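Local atomic coordinates of protein Tube (Drosophila melanogaster, PDB entry 1D2Z), a protein that acts in Toll receptor signalling for embryonic dorsoventral polarity, using its death domain to recruit the kinase Pelle to the plasma membrane and to activate it through protein-protein interaction. Residues K24-N29 with Q89-E94; R33-I38 with G108-L113. All coordinates share one frame; numbering follows the deposited sequence.

How the contacts relate
From the N terminus, helix 16-27 supplies the first half of contact 1, and helix 31-38, which follows it, the first half of contact 2. The chain then runs through helix 68-80 to helix 87-96, where Q89-E94 closes a loop back onto K24-N29. Helix 107-116 comes next, and its G108-L113 closes the second loop onto R33-I38. The two closures therefore cross, tying two consecutive helices early in the death domain to two consecutive ones late in it. Their centres lie about 11 Å apart, and they touch: Met-91 CE of contact 1 is 3.7 Å from Leu-35 CD2 of contact 2, making both parts of one hydrophobic core.

Contact 1. Residues K24-N29 with Q89-E94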
loop_
_atom_site.group_PDB
_atom_site.type_symbol
_atom_site.label_atom_id
_atom_site.label_comp_id
_atom_site.label_asym_id
_atom_site.label_seq_id
_atom_site.Cartn_x
_atom_site.Cartn_y
_atom_site.Cartn_z
ATOM N N LYS B 24 -1.185 -9.756 5.425
ATOM C CA LYS B 24 -1.658 -8.783 6.410
ATOM C C LYS B 24 -1.515 -7.348 5.907
ATOM O O LYS B 24 -2.331 -6.478 6.224
ATOM C CB LYS B 24 -0.941 -8.960 7.752
ATOM C CG LYS B 24 -1.279 -10.279 8.451
ATOM C CD LYS B 24 -2.790 -10.575 8.402
ATOM C CE LYS B 24 -3.619 -9.551 9.174
ATOM N NZ LYS B 24 -5.072 -9.675 8.836
ATOM N N ILE B 25 -0.486 -7.115 5.103
ATOM C CA ILE B 25 -0.258 -5.797 4.525
ATOM C C ILE B 25 -1.369 -5.518 3.508
ATOM O O ILE B 25 -2.003 -4.461 3.539
ATOM C CB ILE B 25 1.129 -5.735 3.851
ATOM C CG1 ILE B 25 2.217 -5.953 4.910
ATOM C CG2 ILE B 25 1.320 -4.394 3.132
ATOM C CD1 ILE B 25 3.615 -5.953 4.369
ATOM N N LEU B 26 -1.641 -6.498 2.650
ATOM C CA LEU B 26 -2.677 -6.366 1.629
ATOM C C LEU B 26 -4.093 -6.345 2.200
ATOM O O LEU B 26 -5.023 -5.903 1.525
ATOM C CB LEU B 26 -2.547 -7.478 0.582
ATOM C CG LEU B 26 -1.343 -7.392 -0.360
ATOM C CD1 LEU B 26 -1.196 -8.685 -1.156
ATOM C CD2 LEU B 26 -1.498 -6.194 -1.289
ATOM N N ASP B 27 -4.264 -6.853 3.423
ATOM C CA ASP B 27 -5.579 -6.854 4.061
ATOM C C ASP B 27 -6.007 -5.432 4.403
ATOM O O ASP B 27 -7.196 -5.123 4.398
ATOM C CB ASP B 27 -5.589 -7.708 5.334
ATOM C CG ASP B 27 -5.691 -9.194 5.044
ATOM O OD1 ASP B 27 -6.287 -9.566 4.011
ATOM O OD2 ASP B 27 -5.183 -9.991 5.858
ATOM N N GLU B 28 -5.036 -4.573 4.705
ATOM C CA GLU B 28 -5.331 -3.182 5.037
ATOM C C GLU B 28 -5.964 -2.461 3.853
ATOM O O GLU B 28 -5.495 -2.574 2.718
ATOM C CB GLU B 28 -4.063 -2.444 5.470
ATOM C CG GLU B 28 -3.493 -2.921 6.796
ATOM C CD GLU B 28 -2.385 -2.022 7.325
ATOM O OE1 GLU B 28 -2.452 -0.783 7.127
ATOM O OE2 GLU B 28 -1.451 -2.559 7.958
ATOM N N ASN B 29 -7.061 -1.757 4.126
ATOM C CA ASN B 29 -7.792 -0.997 3.115
ATOM C C ASN B 29 -8.250 -1.897 1.960
ATOM O O ASN B 29 -8.469 -1.433 0.839
ATOM C CB ASN B 29 -6.935 0.180 2.613
ATOM C CG ASN B 29 -6.478 1.106 3.749
ATOM O OD1 ASN B 29 -7.299 1.614 4.518
ATOM N ND2 ASN B 29 -5.163 1.326 3.855
ATOM N N GLN B 89 -4.865 -13.639 2.189
ATOM C CA GLN B 89 -4.299 -14.983 2.285
ATOM C C GLN B 89 -5.087 -15.922 1.371
ATOM O O GLN B 89 -4.507 -16.687 0.597
ATOM C CB GLN B 89 -4.363 -15.466 3.733
ATOM C CG GLN B 89 -3.778 -16.845 3.989
ATOM C CD GLN B 89 -3.650 -17.139 5.471
ATOM O OE1 GLN B 89 -2.549 -17.357 5.978
ATOM N NE2 GLN B 89 -4.776 -17.132 6.177
ATOM N N MET B 90 -6.414 -15.830 1.435
ATOM C CA MET B 90 -7.268 -16.662 0.593
ATOM C C MET B 90 -7.070 -16.311 -0.875
ATOM O O MET B 90 -7.056 -17.194 -1.731
ATOM C CB MET B 90 -8.738 -16.506 0.980
ATOM C CG MET B 90 -9.086 -17.135 2.319
ATOM S SD MET B 90 -10.812 -16.894 2.774
ATOM C CE MET B 90 -11.597 -17.268 1.248
ATOM N N MET B 91 -6.894 -15.021 -1.157
ATOM C CA MET B 91 -6.682 -14.562 -2.526
ATOM C C MET B 91 -5.397 -15.162 -3.099
ATOM O O MET B 91 -5.388 -15.671 -4.216
ATOM C CB MET B 91 -6.617 -13.030 -2.571
ATOM C CG MET B 91 -6.366 -12.439 -3.953
ATOM S SD MET B 91 -4.618 -12.360 -4.409
ATOM C CE MET B 91 -4.104 -10.970 -3.450
ATOM N N ILE B 92 -4.324 -15.108 -2.319
ATOM C CA ILE B 92 -3.041 -15.643 -2.756
ATOM C C ILE B 92 -3.073 -17.171 -2.869
ATOM O O ILE B 92 -2.535 -17.717 -3.825
ATOM C CB ILE B 92 -1.888 -15.142 -1.840
ATOM C CG1 ILE B 92 -1.782 -13.615 -1.962
ATOM C CG2 ILE B 92 -0.560 -15.790 -2.234
ATOM C CD1 ILE B 92 -0.874 -12.960 -0.961
ATOM N N ASP B 93 -3.752 -17.848 -1.937
ATOM C CA ASP B 93 -3.860 -19.313 -1.980
ATOM C C ASP B 93 -4.473 -19.756 -3.307
ATOM O O ASP B 93 -4.062 -20.755 -3.896
ATOM C CB ASP B 93 -4.727 -19.847 -0.831
ATOM C CG ASP B 93 -4.038 -19.776 0.516
ATOM O OD1 ASP B 93 -2.791 -19.763 0.573
ATOM O OD2 ASP B 93 -4.756 -19.745 1.533
ATOM N N GLU B 94 -5.464 -19.000 -3.767
ATOM C CA GLU B 94 -6.134 -19.286 -5.025
ATOM C C GLU B 94 -5.231 -18.948 -6.216
ATOM O O GLU B 94 -5.105 -19.734 -7.152
ATOM C CB GLU B 94 -7.436 -18.480 -5.110
ATOM C CG GLU B 94 -8.229 -18.659 -6.403
ATOM C CD GLU B 94 -8.847 -20.043 -6.539
ATOM O OE1 GLU B 94 -9.376 -20.575 -5.535
ATOM O OE2 GLU B 94 -8.814 -20.593 -7.660
#
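Leu-26 meets helix 87-96 with a single methyl group, CD1, which lies 4.3 Å from CD1 of Ile-92 and 4.4 Å from CE of Met-91. These van der Waals contacts are the apolar, buried side of a small helix-helix contact in the Tube death domain, a six-helix bundle. The Met-91 chain leaves its helix with CG anti to the backbone N (chi1 179°) and then bends at both following bonds, which carries the terminal methyl round to the leucine. No hydrogen bond joins the two segments.

The polar side is looser and partly open to solvent. Asp-27 OD1 stays 4.7 Å from Gln-89 N, yet it reaches helix 87-96 through a hydrogen bond with Ser-88, in the first turn. Asp-27 OD2 is shared by Ser-86, just before that helix, and a salt bridge from Lys-24 NZ at 3.0 Å, which arrives on the anti side, 28° out of the carboxylate plane. This ammonium would probably stabilise the ionised carboxylate.

Around the apolar side, Leu-26 also packs on Leu-35 of helix 31-38 and Ala-122 of helix 120-130, while Ile-92 reaches back to Ile-19 and Leu-22 of helix 16-27.

Contact 2. Residues R33-I38 with G108-L113; sequences RKLMSI and GVLLQL
Leu-35 projects from helix 31-38 and sets its two methyls on different residues of helix 107-116, a packing contact near the middle of the death-domain helical bundle. The short helical segments cross at 111°, with their axes 10.9 Å apart at closest approach, and the contact is carried by a few branched side chains.

Among the apolar contacts, Leu-35 CD1 rests 3.8 Å from CB of Leu-113, and its CD2 lies equally close to CD1 of Leu-110. Leu-35 crosses both leucines at about a right angle. It places CG anti to the backbone N (chi1 168°), which brings the branched end closer to the other helix than its CB direction alone would. Further along, Ile-38 CD1 lies 4.4 Å from CD2 of Leu-113 and nearer still, at 3.5 Å, to the backbone O of that residue. Helix 87-96 closes over this cluster with Trp-95 on Leu-110; helix 120-130 adds Val-126 beside Leu-110.

No hydrogen bond crosses between the two segments; the polar groups bond within their own helix or to residues outside both. Arg-33 O accepts from both N and OG of Ser-37, on opposite faces of its plane. Lys-34, on the same helix, hydrogen-bonds through NZ to Gln-72 of the Pelle death domain. Gln-112 is fixed at both ends of its amide: OE1 accepts from Leu-54 N, while NE2 donates to Cys-48 O and also, nearly straight at 169°, to Gly-108 O at 3.1 Å, meeting that oxygen from above its carbonyl plane.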
loop_
_atom_site.group_PDB
_atom_site.type_symbol
_atom_site.label_atom_id
_atom_site.label_comp_id
_atom_site.label_asym_id
_atom_site.label_seq_id
_atom_site.Cartn_x
_atom_site.Cartn_y
_atom_site.Cartn_z
ATOM N N ARG B 33 -8.015 -6.617 -3.170
ATOM C CA ARG B 33 -8.978 -6.475 -4.260
ATOM C C ARG B 33 -8.357 -5.740 -5.441
ATOM O O ARG B 33 -8.560 -6.118 -6.596
ATOM C CB ARG B 33 -10.239 -5.732 -3.799
ATOM C CG ARG B 33 -11.029 -6.447 -2.727
ATOM C CD ARG B 33 -12.431 -5.872 -2.587
ATOM N NE ARG B 33 -13.111 -6.427 -1.421
ATOM C CZ ARG B 33 -13.548 -5.702 -0.395
ATOM N NH1 ARG B 33 -13.393 -4.383 -0.391
ATOM N NH2 ARG B 33 -14.087 -6.304 0.659
ATOM N N LYS B 34 -7.583 -4.698 -5.148
ATOM C CA LYS B 34 -6.936 -3.912 -6.191
ATOM C C LYS B 34 -5.926 -4.752 -6.969
ATOM O O LYS B 34 -5.851 -4.667 -8.196
ATOM C CB LYS B 34 -6.255 -2.686 -5.588
ATOM C CG LYS B 34 -7.198 -1.784 -4.807
ATOM C CD LYS B 34 -6.460 -0.580 -4.251
ATOM C CE LYS B 34 -7.367 0.257 -3.378
ATOM N NZ LYS B 34 -6.710 1.524 -2.966
ATOM N N LEU B 35 -5.142 -5.555 -6.255
ATOM C CA LEU B 35 -4.155 -6.418 -6.899
ATOM C C LEU B 35 -4.853 -7.493 -7.735
ATOM O O LEU B 35 -4.545 -7.671 -8.913
ATOM C CB LEU B 35 -3.255 -7.086 -5.849
ATOM C CG LEU B 35 -2.345 -8.240 -6.306
ATOM C CD1 LEU B 35 -1.340 -7.768 -7.348
ATOM C CD2 LEU B 35 -1.625 -8.828 -5.102
ATOM N N MET B 36 -5.818 -8.177 -7.124
ATOM C CA MET B 36 -6.539 -9.257 -7.793
ATOM C C MET B 36 -7.212 -8.823 -9.083
ATOM O O MET B 36 -7.190 -9.554 -10.076
ATOM C CB MET B 36 -7.573 -9.877 -6.855
ATOM C CG MET B 36 -8.239 -11.136 -7.402
ATOM S SD MET B 36 -9.210 -11.993 -6.161
ATOM C CE MET B 36 -9.815 -13.396 -7.123
ATOM N N SER B 37 -7.753 -7.609 -9.072
ATOM C CA SER B 37 -8.456 -7.048 -10.220
ATOM C C SER B 37 -7.590 -6.730 -11.426
ATOM O O SER B 37 -8.090 -6.701 -12.548
ATOM C CB SER B 37 -9.217 -5.787 -9.800
ATOM O OG SER B 37 -10.258 -6.112 -8.894
ATOM N N ILE B 38 -6.303 -6.472 -11.205
ATOM C CA ILE B 38 -5.419 -6.132 -12.313
ATOM C C ILE B 38 -4.491 -7.236 -12.810
ATOM O O ILE B 38 -3.695 -7.005 -13.716
ATOM C CB ILE B 38 -4.593 -4.860 -12.025
ATOM C CG1 ILE B 38 -3.564 -5.119 -10.923
ATOM C CG2 ILE B 38 -5.530 -3.711 -11.631
ATOM C CD1 ILE B 38 -2.401 -4.132 -10.936
ATOM N N GLY B 108 8.509 -11.903 -8.868
ATOM C CA GLY B 108 8.810 -10.808 -9.781
ATOM C C GLY B 108 7.550 -10.245 -10.412
ATOM O O GLY B 108 7.425 -9.034 -10.578
ATOM N N VAL B 109 6.624 -11.130 -10.780
ATOM C CA VAL B 109 5.355 -10.720 -11.362
ATOM C C VAL B 109 4.523 -10.013 -10.292
ATOM O O VAL B 109 3.894 -8.995 -10.565
ATOM C CB VAL B 109 4.584 -11.928 -11.947
ATOM C CG1 VAL B 109 3.120 -11.579 -12.165
ATOM C CG2 VAL B 109 5.213 -12.346 -13.269
ATOM N N LEU B 110 4.553 -10.538 -9.068
ATOM C CA LEU B 110 3.811 -9.933 -7.962
ATOM C C LEU B 110 4.311 -8.513 -7.698
ATOM O O LEU B 110 3.517 -7.578 -7.619
ATOM C CB LEU B 110 3.951 -10.769 -6.689
ATOM C CG LEU B 110 3.534 -10.089 -5.376
ATOM C CD1 LEU B 110 2.023 -9.903 -5.332
ATOM C CD2 LEU B 110 4.009 -10.919 -4.187
ATOM N N LEU B 111 5.631 -8.358 -7.597
ATOM C CA LEU B 111 6.235 -7.055 -7.333
ATOM C C LEU B 111 5.811 -6.003 -8.354
ATOM O O LEU B 111 5.382 -4.917 -7.982
ATOM C CB LEU B 111 7.764 -7.155 -7.293
ATOM C CG LEU B 111 8.505 -5.816 -7.154
ATOM C CD1 LEU B 111 8.094 -5.138 -5.860
ATOM C CD2 LEU B 111 10.021 -6.016 -7.193
ATOM N N GLN B 112 5.915 -6.338 -9.635
ATOM C CA GLN B 112 5.546 -5.405 -10.692
ATOM C C GLN B 112 4.053 -5.071 -10.697
ATOM O O GLN B 112 3.676 -3.931 -10.970
ATOM C CB GLN B 112 6.014 -5.927 -12.048
ATOM C CG GLN B 112 7.522 -5.859 -12.190
ATOM C CD GLN B 112 8.028 -6.536 -13.440
ATOM O OE1 GLN B 112 8.240 -5.891 -14.468
ATOM N NE2 GLN B 112 8.243 -7.844 -13.357
ATOM N N LEU B 113 3.208 -6.050 -10.377
ATOM C CA LEU B 113 1.765 -5.797 -10.310
ATOM C C LEU B 113 1.452 -4.920 -9.090
ATOM O O LEU B 113 0.592 -4.048 -9.162
ATOM C CB LEU B 113 0.962 -7.102 -10.269
ATOM C CG LEU B 113 0.952 -7.925 -11.568
ATOM C CD1 LEU B 113 0.127 -9.182 -11.384
ATOM C CD2 LEU B 113 0.384 -7.094 -12.720
#